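Long-range contact in coiled-coil quantitatively-enriched protein 1 (Schizosaccharomyces pombe, PDB 7CUJ), which links telomeres to the meiotic centrosome, helping to cluster telomeres in meiotic prophase, and is required for telomere length regulation and chromosome segregation: residues S167-L177 with A193-I204. Numbering follows the deposited sequence.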
ATOM      1  N   SER A 167       6.162  27.073  18.352  1.00 53.61           N
ATOM      2  CA  SER A 167       4.952  27.596  17.735  1.00 56.85           C
ATOM      3  C   SER A 167       3.734  27.407  18.640  1.00 62.56           C
ATOM      4  O   SER A 167       2.748  28.127  18.506  1.00 65.05           O
ATOM      5  CB  SER A 167       4.734  27.008  16.361  1.00 54.44           C
ATOM      6  OG  SER A 167       4.381  25.636  16.441  1.00 54.00           O
ATOM      7  N   LYS A 168       3.823  26.440  19.563  1.00 65.76           N
ATOM      8  CA  LYS A 168       2.782  26.182  20.546  1.00 71.90           C
ATOM      9  C   LYS A 168       2.631  27.385  21.480  1.00 76.26           C
ATOM     10  O   LYS A 168       1.523  27.696  21.912  1.00 79.27           O
ATOM     11  CB  LYS A 168       3.099  24.905  21.331  1.00 73.32           C
ATOM     12  CG  LYS A 168       2.063  24.494  22.370  1.00 77.93           C
ATOM     13  CD  LYS A 168       2.459  23.277  23.178  1.00 79.82           C
ATOM     14  CE  LYS A 168       1.576  23.069  24.391  1.00 83.83           C
ATOM     15  NZ  LYS A 168       1.855  21.774  25.055  1.00 84.03           N
ATOM     16  N   LYS A 169       3.753  28.056  21.771  1.00 76.88           N
ATOM     17  CA  LYS A 169       3.793  29.143  22.738  1.00 80.82           C
ATOM     18  C   LYS A 169       3.649  30.497  22.042  1.00 82.89           C
ATOM     19  O   LYS A 169       4.048  31.524  22.591  1.00 85.93           O
ATOM     20  CB  LYS A 169       5.086  29.075  23.561  1.00 78.26           C
ATOM     21  CG  LYS A 169       5.186  27.896  24.520  1.00 78.68           C
ATOM     22  CD  LYS A 169       6.061  28.173  25.721  1.00 81.74           C
ATOM     23  CE  LYS A 169       5.900  27.138  26.814  1.00 83.96           C
ATOM     24  NZ  LYS A 169       6.547  27.565  28.077  1.00 87.02           N
ATOM     25  N   ALA A 170       3.048  30.492  20.845  1.00 83.83           N
ATOM     26  CA  ALA A 170       2.847  31.699  20.055  1.00 85.71           C
ATOM     27  C   ALA A 170       1.848  32.646  20.725  1.00 90.17           C
ATOM     28  O   ALA A 170       2.054  33.859  20.688  1.00 88.91           O
ATOM     29  CB  ALA A 170       2.423  31.346  18.650  1.00 83.74           C
ATOM     30  N   PRO A 171       0.741  32.151  21.339  1.00 93.49           N
ATOM     31  CA  PRO A 171      -0.246  33.019  21.990  1.00 98.58           C
ATOM     32  C   PRO A 171       0.302  34.110  22.911  1.00102.17           C
ATOM     33  O   PRO A 171      -0.369  35.115  23.138  1.00106.92           O
ATOM     34  CB  PRO A 171      -1.150  32.056  22.779  1.00 99.34           C
ATOM     35  CG  PRO A 171      -0.461  30.706  22.698  1.00 96.67           C
ATOM     36  CD  PRO A 171       0.341  30.738  21.416  1.00 92.47           C
ATOM     37  N   SER A 172       1.521  33.908  23.425  1.00100.51           N
ATOM     38  CA  SER A 172       2.151  34.861  24.327  1.00100.69           C
ATOM     39  C   SER A 172       2.938  35.918  23.552  1.00101.60           C
ATOM     40  O   SER A 172       2.940  37.086  23.935  1.00105.80           O
ATOM     41  CB  SER A 172       3.012  34.163  25.349  1.00 99.13           C
ATOM     42  OG  SER A 172       3.873  33.220  24.733  1.00 93.53           O
ATOM     43  N   ALA A 173       3.597  35.496  22.465  1.00 95.23           N
ATOM     44  CA  ALA A 173       4.534  36.333  21.728  1.00 94.59           C
ATOM     45  C   ALA A 173       3.816  37.434  20.946  1.00 97.10           C
ATOM     46  O   ALA A 173       4.408  38.480  20.680  1.00 96.44           O
ATOM     47  CB  ALA A 173       5.387  35.475  20.824  1.00 88.54           C
ATOM     48  N   SER A 174       2.547  37.188  20.589  1.00101.69           N
ATOM     49  CA  SER A 174       1.728  38.104  19.804  1.00104.40           C
ATOM     50  C   SER A 174       1.595  39.455  20.504  1.00109.50           C
ATOM     51  O   SER A 174       1.575  40.496  19.848  1.00108.40           O
ATOM     52  CB  SER A 174       0.371  37.513  19.527  1.00107.06           C
ATOM     53  OG  SER A 174      -0.486  38.464  18.910  1.00104.21           O
ATOM     54  N   HIS A 175       1.487  39.410  21.837  1.00113.47           N
ATOM     55  CA  HIS A 175       1.383  40.597  22.670  1.00117.10           C
ATOM     56  C   HIS A 175       2.630  41.460  22.491  1.00112.50           C
ATOM     57  O   HIS A 175       2.538  42.686  22.447  1.00114.55           O
ATOM     58  CB  HIS A 175       1.182  40.202  24.142  1.00124.91           C
ATOM     59  CG  HIS A 175      -0.024  39.359  24.400  1.00129.62           C
ATOM     60  ND1 HIS A 175      -1.186  39.877  24.942  1.00135.16           N
ATOM     61  CD2 HIS A 175      -0.252  38.041  24.208  1.00128.21           C
ATOM     62  CE1 HIS A 175      -2.079  38.916  25.066  1.00135.62           C
ATOM     63  NE2 HIS A 175      -1.530  37.778  24.621  1.00130.38           N
ATOM     64  N   PHE A 176       3.787  40.794  22.375  1.00106.18           N
ATOM     65  CA  PHE A 176       5.089  41.443  22.330  1.00103.45           C
ATOM     66  C   PHE A 176       5.512  41.689  20.882  1.00 97.27           C
ATOM     67  O   PHE A 176       6.591  42.227  20.636  1.00 97.12           O
ATOM     68  CB  PHE A 176       6.119  40.619  23.113  1.00104.55           C
ATOM     69  CG  PHE A 176       5.987  40.650  24.618  1.00111.54           C
ATOM     70  CD1 PHE A 176       4.742  40.691  25.235  1.00116.06           C
ATOM     71  CD2 PHE A 176       7.112  40.605  25.431  1.00112.67           C
ATOM     72  CE1 PHE A 176       4.627  40.710  26.618  1.00118.58           C
ATOM     73  CE2 PHE A 176       6.998  40.619  26.813  1.00116.39           C
ATOM     74  CZ  PHE A 176       5.756  40.672  27.406  1.00118.45           C
ATOM     75  N   LEU A 177       4.653  41.289  19.932  1.00 91.22           N
ATOM     76  CA  LEU A 177       4.842  41.598  18.523  1.00 84.78           C
ATOM     77  C   LEU A 177       3.892  42.726  18.116  1.00 85.69           C
ATOM     78  O   LEU A 177       3.475  42.811  16.961  1.00 86.45           O
ATOM     79  CB  LEU A 177       4.625  40.335  17.680  1.00 79.08           C
ATOM     80  CG  LEU A 177       5.716  39.266  17.776  1.00 75.22           C
ATOM     81  CD1 LEU A 177       5.201  37.921  17.287  1.00 72.43           C
ATOM     82  CD2 LEU A 177       6.962  39.672  17.005  1.00 71.59           C
ATOM     83  N   ALA A 193       4.842  25.905  11.354  1.00 35.55           N
ATOM     84  CA  ALA A 193       4.823  26.990  12.324  1.00 39.06           C
ATOM     85  C   ALA A 193       4.106  28.205  11.743  1.00 42.13           C
ATOM     86  O   ALA A 193       3.375  28.885  12.456  1.00 44.58           O
ATOM     87  CB  ALA A 193       6.226  27.334  12.763  1.00 35.80           C
ATOM     88  N   TYR A 194       4.314  28.461  10.445  1.00 43.06           N
ATOM     89  CA  TYR A 194       3.634  29.558   9.775  1.00 45.86           C
ATOM     90  C   TYR A 194       2.128  29.309   9.769  1.00 48.40           C
ATOM     91  O   TYR A 194       1.363  30.172  10.194  1.00 51.22           O
ATOM     92  CB  TYR A 194       4.194  29.804   8.373  1.00 45.40           C
ATOM     93  CG  TYR A 194       3.584  31.001   7.688  1.00 48.22           C
ATOM     94  CD1 TYR A 194       4.055  32.282   7.934  1.00 49.44           C
ATOM     95  CD2 TYR A 194       2.519  30.858   6.812  1.00 50.00           C
ATOM     96  CE1 TYR A 194       3.490  33.388   7.319  1.00 52.34           C
ATOM     97  CE2 TYR A 194       1.941  31.953   6.189  1.00 53.39           C
ATOM     98  CZ  TYR A 194       2.428  33.222   6.445  1.00 54.45           C
ATOM     99  OH  TYR A 194       1.868  34.308   5.836  1.00 59.43           O
ATOM    100  N   MET A 195       1.718  28.124   9.299  1.00 48.03           N
ATOM    101  CA  MET A 195       0.317  27.732   9.250  1.00 54.68           C
ATOM    102  C   MET A 195      -0.332  27.981  10.610  1.00 56.53           C
ATOM    103  O   MET A 195      -1.390  28.600  10.692  1.00 58.23           O
ATOM    104  CB  MET A 195       0.161  26.245   8.909  1.00 57.52           C
ATOM    105  CG  MET A 195       0.666  25.845   7.532  1.00 64.40           C
ATOM    106  SD  MET A 195      -0.335  26.500   6.176  1.00 77.27           S
ATOM    107  CE  MET A 195       0.566  28.001   5.794  1.00 73.31           C
ATOM    108  N   SER A 196       0.339  27.494  11.661  1.00 55.98           N
ATOM    109  CA  SER A 196      -0.151  27.504  13.030  1.00 57.73           C
ATOM    110  C   SER A 196      -0.265  28.931  13.563  1.00 60.36           C
ATOM    111  O   SER A 196      -1.296  29.303  14.120  1.00 62.58           O
ATOM    112  CB  SER A 196       0.738  26.652  13.904  1.00 55.63           C
ATOM    113  OG  SER A 196       0.245  26.592  15.233  1.00 58.38           O
ATOM    114  N   VAL A 197       0.798  29.725  13.381  1.00 60.10           N
ATOM    115  CA  VAL A 197       0.909  31.041  13.994  1.00 63.36           C
ATOM    116  C   VAL A 197      -0.014  32.039  13.294  1.00 66.66           C
ATOM    117  O   VAL A 197      -0.603  32.896  13.949  1.00 68.11           O
ATOM    118  CB  VAL A 197       2.373  31.524  14.034  1.00 61.42           C
ATOM    119  CG1 VAL A 197       2.488  32.998  14.390  1.00 63.73           C
ATOM    120  CG2 VAL A 197       3.212  30.684  14.985  1.00 58.67           C
ATOM    121  N   THR A 198      -0.138  31.918  11.964  1.00 69.54           N
ATOM    122  CA  THR A 198      -0.947  32.822  11.158  1.00 74.97           C
ATOM    123  C   THR A 198      -2.424  32.699  11.534  1.00 78.78           C
ATOM    124  O   THR A 198      -3.133  33.701  11.581  1.00 81.25           O
ATOM    125  CB  THR A 198      -0.707  32.599   9.657  1.00 74.98           C
ATOM    126  OG1 THR A 198       0.651  32.943   9.378  1.00 73.50           O
ATOM    127  CG2 THR A 198      -1.619  33.415   8.767  1.00 75.16           C
ATOM    128  N   SER A 199      -2.872  31.466  11.800  1.00 81.54           N
ATOM    129  CA  SER A 199      -4.276  31.196  12.072  1.00 87.72           C
ATOM    130  C   SER A 199      -4.664  31.631  13.486  1.00 94.80           C
ATOM    131  O   SER A 199      -5.749  32.174  13.685  1.00 99.52           O
ATOM    132  CB  SER A 199      -4.624  29.750  11.806  1.00 86.94           C
ATOM    133  OG  SER A 199      -3.695  28.875  12.426  1.00 85.55           O
ATOM    134  N   SER A 200      -3.771  31.395  14.457  1.00 98.31           N
ATOM    135  CA  SER A 200      -4.049  31.674  15.859  1.00104.52           C
ATOM    136  C   SER A 200      -3.950  33.172  16.150  1.00108.42           C
ATOM    137  O   SER A 200      -4.902  33.770  16.648  1.00114.39           O
ATOM    138  CB  SER A 200      -3.151  30.870  16.769  1.00105.36           C
ATOM    139  OG  SER A 200      -1.806  31.320  16.687  1.00103.96           O
ATOM    140  N   LEU A 201      -2.789  33.762  15.832  1.00107.09           N
ATOM    141  CA  LEU A 201      -2.490  35.145  16.170  1.00109.29           C
ATOM    142  C   LEU A 201      -3.066  36.078  15.108  1.00111.70           C
ATOM    143  O   LEU A 201      -3.298  35.660  13.974  1.00107.55           O
ATOM    144  CB  LEU A 201      -0.969  35.326  16.270  1.00107.02           C
ATOM    145  CG  LEU A 201      -0.232  34.400  17.238  1.00108.52           C
ATOM    146  CD1 LEU A 201       1.236  34.785  17.340  1.00109.87           C
ATOM    147  CD2 LEU A 201      -0.880  34.407  18.615  1.00112.10           C
ATOM    148  N   PRO A 202      -3.317  37.368  15.439  1.00116.97           N
ATOM    149  CA  PRO A 202      -3.622  38.378  14.422  1.00119.05           C
ATOM    150  C   PRO A 202      -2.395  38.640  13.550  1.00117.93           C
ATOM    151  O   PRO A 202      -1.264  38.484  14.010  1.00121.69           O
ATOM    152  CB  PRO A 202      -3.990  39.626  15.242  1.00121.85           C
ATOM    153  CG  PRO A 202      -3.309  39.417  16.580  1.00120.16           C
ATOM    154  CD  PRO A 202      -3.343  37.920  16.805  1.00120.06           C
ATOM    155  N   SER A 203      -2.635  39.029  12.291  1.00113.95           N
ATOM    156  CA  SER A 203      -1.577  39.250  11.316  1.00109.99           C
ATOM    157  C   SER A 203      -0.518  40.192  11.886  1.00110.31           C
ATOM    158  O   SER A 203      -0.843  41.252  12.419  1.00113.89           O
ATOM    159  CB  SER A 203      -2.130  39.750  10.004  1.00110.18           C
ATOM    160  OG  SER A 203      -2.858  40.954  10.187  1.00113.81           O
ATOM    161  N   ILE A 204       0.752  39.782  11.762  1.00105.51           N
ATOM    162  CA  ILE A 204       1.865  40.402  12.465  1.00106.03           C
ATOM    163  C   ILE A 204       2.350  41.631  11.696  1.00106.58           C
ATOM    164  O   ILE A 204       2.459  41.602  10.472  1.00110.40           O
ATOM    165  CB  ILE A 204       2.998  39.377  12.699  1.00100.21           C
ATOM    166  CG1 ILE A 204       2.496  38.138  13.448  1.00 96.95           C
ATOM    167  CG2 ILE A 204       4.182  40.018  13.411  1.00 99.47           C
ATOM    168  CD1 ILE A 204       3.403  36.933  13.341  1.00 89.72           C
TER
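With CG turned anti to its own carbonyl carbon (chi1 -56°) and the chain then extended (chi2 -174°), L201 sends its forked end across to S174 and A170. Both methyls arrive at the CB of S174; L201 CD2 is the closer, 3.5 Å from S174 CB. They also share the carbonyl oxygen of A170, with L201 CD1 3.6 Å from A170 O and CD2 equally near. L201 CD2 also reaches the backbone of P171, 3.7 Å from P171 CA. S174 carries OG anti to its backbone N (chi1 173°), which sets the hydroxyl of S174 beside the proline after L201, 3.6 Å from P202 CD. This is van der Waals contact, polar atom against ring carbons.

One step back along both chains, the methyl of A170 meets both V197 and L201: A170 CB is 3.8 Å from V197 CG2 and also touches L201 CD1. S167 and A193 meet CB to CB at 3.9 Å, where the two backbones come nearest among the register pairs. Beyond the helix 191-200, L177 and I204 make a looser apolar pair, with L177 CB 4.3 Å from I204 CG2. The pairs thus recur every three or four residues on both segments, which run in the same general direction. Underneath, A170 and V197 both rest on F125, while L177 lies on F123. Two neighbouring connections, following strands 162-166 and 184-188, therefore pack side by side over strand 121-126, which lies between those strands, as in the parallel alpha/beta domain this fragment of the protein contains.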